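Local coordinates for protein fructose-1,6-bisphosphatase/inositol-1-monophosphatase (Thermotoga maritima, PDB 2P3V) that dephosphorylates fructose 1,6-bisphosphate, inositol 1-phosphates and several other phosphate esters, using magnesium ions, at residues A[8-13]-A[96-101]. Sequence-based numbering, arbitrary orientation.
Sequences IKLLRK and ISLAYV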
ATOM      1  N   ILE A   8     -12.056   6.401 -12.752  1.00 19.96           N
ATOM      2  CA  ILE A   8     -11.277   6.023 -11.587  1.00 19.69           C
ATOM      3  C   ILE A   8     -11.092   4.511 -11.607  1.00 19.29           C
ATOM      4  O   ILE A   8      -9.971   4.013 -11.580  1.00 18.88           O
ATOM      5  CB  ILE A   8     -11.991   6.443 -10.271  1.00 24.95           C
ATOM      6  CG1 ILE A   8     -12.129   7.968 -10.223  1.00 24.75           C
ATOM      7  CG2 ILE A   8     -11.209   5.948  -9.056  1.00 18.43           C
ATOM      8  CD1 ILE A   8     -12.942   8.488  -9.038  1.00 23.12           C
ATOM      9  N   LYS A   9     -12.198   3.781 -11.667  1.00 17.03           N
ATOM     10  CA  LYS A   9     -12.120   2.332 -11.686  1.00 18.62           C
ATOM     11  C   LYS A   9     -11.299   1.843 -12.879  1.00 20.53           C
ATOM     12  O   LYS A   9     -10.448   0.969 -12.738  1.00 26.48           O
ATOM     13  CB  LYS A   9     -13.528   1.722 -11.702  1.00 11.53           C
ATOM     14  CG  LYS A   9     -14.281   1.948 -10.401  1.00 13.48           C
ATOM     15  CD  LYS A   9     -15.716   1.412 -10.427  1.00 13.36           C
ATOM     16  CE  LYS A   9     -16.413   1.684  -9.096  1.00 15.71           C
ATOM     17  NZ  LYS A   9     -17.878   1.388  -9.052  1.00 15.71           N
ATOM     18  N   LEU A  10     -11.531   2.406 -14.054  1.00 22.22           N
ATOM     19  CA  LEU A  10     -10.770   1.987 -15.228  1.00 21.52           C
ATOM     20  C   LEU A  10      -9.244   2.183 -15.091  1.00 21.22           C
ATOM     21  O   LEU A  10      -8.468   1.273 -15.387  1.00 21.68           O
ATOM     22  CB  LEU A  10     -11.268   2.740 -16.466  1.00 24.70           C
ATOM     23  CG  LEU A  10     -10.515   2.439 -17.765  1.00 21.32           C
ATOM     24  CD1 LEU A  10     -10.709   0.976 -18.155  1.00 14.67           C
ATOM     25  CD2 LEU A  10     -11.017   3.368 -18.859  1.00 20.32           C
ATOM     26  N   LEU A  11      -8.806   3.365 -14.659  1.00 21.45           N
ATOM     27  CA  LEU A  11      -7.372   3.602 -14.531  1.00 23.52           C
ATOM     28  C   LEU A  11      -6.730   2.770 -13.420  1.00 22.77           C
ATOM     29  O   LEU A  11      -5.551   2.422 -13.510  1.00 21.70           O
ATOM     30  CB  LEU A  11      -7.076   5.088 -14.314  1.00 24.59           C
ATOM     31  CG  LEU A  11      -7.630   6.088 -15.339  1.00 25.15           C
ATOM     32  CD1 LEU A  11      -6.772   7.353 -15.281  1.00 16.88           C
ATOM     33  CD2 LEU A  11      -7.622   5.498 -16.753  1.00 17.75           C
ATOM     34  N   ARG A  12      -7.494   2.450 -12.380  1.00 22.71           N
ATOM     35  CA  ARG A  12      -6.955   1.633 -11.293  1.00 23.94           C
ATOM     36  C   ARG A  12      -6.778   0.194 -11.762  1.00 23.27           C
ATOM     37  O   ARG A  12      -5.810  -0.481 -11.393  1.00 20.33           O
ATOM     38  CB  ARG A  12      -7.878   1.673 -10.085  1.00 22.32           C
ATOM     39  CG  ARG A  12      -7.788   2.969  -9.326  1.00 20.96           C
ATOM     40  CD  ARG A  12      -8.815   3.024  -8.210  1.00 20.83           C
ATOM     41  NE  ARG A  12      -8.517   4.126  -7.304  1.00 19.16           N
ATOM     42  CZ  ARG A  12      -9.297   4.508  -6.298  1.00 23.35           C
ATOM     43  NH1 ARG A  12     -10.445   3.874  -6.064  1.00 19.38           N
ATOM     44  NH2 ARG A  12      -8.913   5.515  -5.520  1.00 10.31           N
ATOM     45  N   LYS A  13      -7.716  -0.268 -12.584  1.00 24.81           N
ATOM     46  CA  LYS A  13      -7.663  -1.615 -13.141  1.00 26.83           C
ATOM     47  C   LYS A  13      -6.407  -1.697 -14.014  1.00 27.03           C
ATOM     48  O   LYS A  13      -5.499  -2.482 -13.749  1.00 27.36           O
ATOM     49  CB  LYS A  13      -8.920  -1.879 -13.982  1.00 29.83           C
ATOM     50  CG  LYS A  13      -9.003  -3.248 -14.657  1.00 33.88           C
ATOM     51  CD  LYS A  13     -10.286  -3.378 -15.497  1.00 41.08           C
ATOM     52  CE  LYS A  13     -10.425  -4.768 -16.150  1.00 50.95           C
ATOM     53  NZ  LYS A  13     -11.653  -4.921 -17.002  1.00 49.39           N
ATOM     54  N   ILE A  96      -1.053   7.135 -15.115  1.00 23.81           N
ATOM     55  CA  ILE A  96      -1.943   6.949 -16.247  1.00 21.74           C
ATOM     56  C   ILE A  96      -2.879   8.158 -16.213  1.00 22.94           C
ATOM     57  O   ILE A  96      -3.524   8.449 -15.198  1.00 21.18           O
ATOM     58  CB  ILE A  96      -2.791   5.669 -16.102  1.00 23.09           C
ATOM     59  CG1 ILE A  96      -1.880   4.454 -15.932  1.00 26.05           C
ATOM     60  CG2 ILE A  96      -3.668   5.477 -17.336  1.00 27.22           C
ATOM     61  CD1 ILE A  96      -2.629   3.172 -15.674  1.00 20.86           C
ATOM     62  N   SER A  97      -2.954   8.871 -17.322  1.00 23.79           N
ATOM     63  CA  SER A  97      -3.815  10.038 -17.380  1.00 26.31           C
ATOM     64  C   SER A  97      -5.026   9.875 -18.308  1.00 28.30           C
ATOM     65  O   SER A  97      -4.934   9.294 -19.405  1.00 27.75           O
ATOM     66  CB  SER A  97      -2.998  11.245 -17.816  1.00 23.07           C
ATOM     67  OG  SER A  97      -3.837  12.363 -18.003  1.00 35.25           O
ATOM     68  N   LEU A  98      -6.164  10.392 -17.856  1.00 25.25           N
ATOM     69  CA  LEU A  98      -7.373  10.326 -18.651  1.00 25.51           C
ATOM     70  C   LEU A  98      -8.213  11.558 -18.373  1.00 28.65           C
ATOM     71  O   LEU A  98      -8.408  11.929 -17.214  1.00 30.59           O
ATOM     72  CB  LEU A  98      -8.181   9.072 -18.318  1.00 21.57           C
ATOM     73  CG  LEU A  98      -9.532   8.989 -19.039  1.00 23.19           C
ATOM     74  CD1 LEU A  98      -9.322   8.907 -20.538  1.00 26.80           C
ATOM     75  CD2 LEU A  98     -10.298   7.778 -18.559  1.00 25.89           C
ATOM     76  N   ALA A  99      -8.691  12.194 -19.444  1.00 27.05           N
ATOM     77  CA  ALA A  99      -9.530  13.380 -19.326  1.00 25.84           C
ATOM     78  C   ALA A  99     -10.718  13.245 -20.260  1.00 26.61           C
ATOM     79  O   ALA A  99     -10.621  12.611 -21.309  1.00 27.22           O
ATOM     80  CB  ALA A  99      -8.741  14.628 -19.684  1.00 18.91           C
ATOM     81  N   TYR A 100     -11.849  13.814 -19.864  1.00 26.33           N
ATOM     82  CA  TYR A 100     -13.025  13.792 -20.714  1.00 25.37           C
ATOM     83  C   TYR A 100     -13.336  15.233 -21.071  1.00 27.15           C
ATOM     84  O   TYR A 100     -13.584  16.073 -20.202  1.00 25.55           O
ATOM     85  CB  TYR A 100     -14.231  13.175 -20.012  1.00 25.47           C
ATOM     86  CG  TYR A 100     -15.503  13.303 -20.823  1.00 27.34           C
ATOM     87  CD1 TYR A 100     -15.629  12.669 -22.063  1.00 25.52           C
ATOM     88  CD2 TYR A 100     -16.555  14.112 -20.384  1.00 28.44           C
ATOM     89  CE1 TYR A 100     -16.765  12.841 -22.853  1.00 22.32           C
ATOM     90  CE2 TYR A 100     -17.699  14.292 -21.167  1.00 26.94           C
ATOM     91  CZ  TYR A 100     -17.795  13.655 -22.402  1.00 29.64           C
ATOM     92  OH  TYR A 100     -18.916  13.847 -23.189  1.00 29.93           O
ATOM     93  N   VAL A 101     -13.307  15.517 -22.363  1.00 28.98           N
ATOM     94  CA  VAL A 101     -13.587  16.851 -22.855  1.00 26.78           C
ATOM     95  C   VAL A 101     -14.902  16.788 -23.609  1.00 26.90           C
ATOM     96  O   VAL A 101     -15.114  15.895 -24.426  1.00 30.13           O
ATOM     97  CB  VAL A 101     -12.476  17.315 -23.800  1.00 24.97           C
ATOM     98  CG1 VAL A 101     -12.688  18.759 -24.174  1.00 29.49           C
ATOM     99  CG2 VAL A 101     -11.118  17.117 -23.138  1.00 27.34           C
TER
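The helical layer of the inositol monophosphatase fold meets its large mixed sheet where L11, on helix 2-21, packs between I96 and L98 of strand 95-102. Segments 8-13 and 96-101 run nearly antiparallel at 158°, their axes 9.3 Å apart at closest, a spacing filled by branched aliphatic side chains. CD1 of L11 lies 3.8 Å from CB of L98 and 3.4 Å from the carbonyl oxygen O of I96, so the methyl rests on backbone as well as on side chain. With CG beside the backbone N (chi1 -55°), both methyls close on CB of L98, CD2 also lying 4.0 Å from CG2 of I96 and equally near CD2 of L98. I96 answers with both branches: CG2 meets the leucine fork, while CD1 reaches to 3.7 Å from the backbone O of L11. L10 adds a looser touch, its CD2 4.5 Å from CD2 of L98, and packs on I49 of helix 40-56. Replacing L11 by an alanine removes both methyls and would probably open a gap against CB of L98 and CG2 of I96. S97 points the other way: a small polar residue suits the face turned to D79, a magnesium ligand, as aliphatic I96 and L98 suit the one turned to the helix. On the helix's far side R12 forms a salt bridge with E133 of a second subunit. No hydrogen bond joins the two segments: the side chains meet through carbon alone, and the carbonyl oxygens of I96 and L11 are approached by methyls, not donors, implying cohesion by dispersion and exclusion of water.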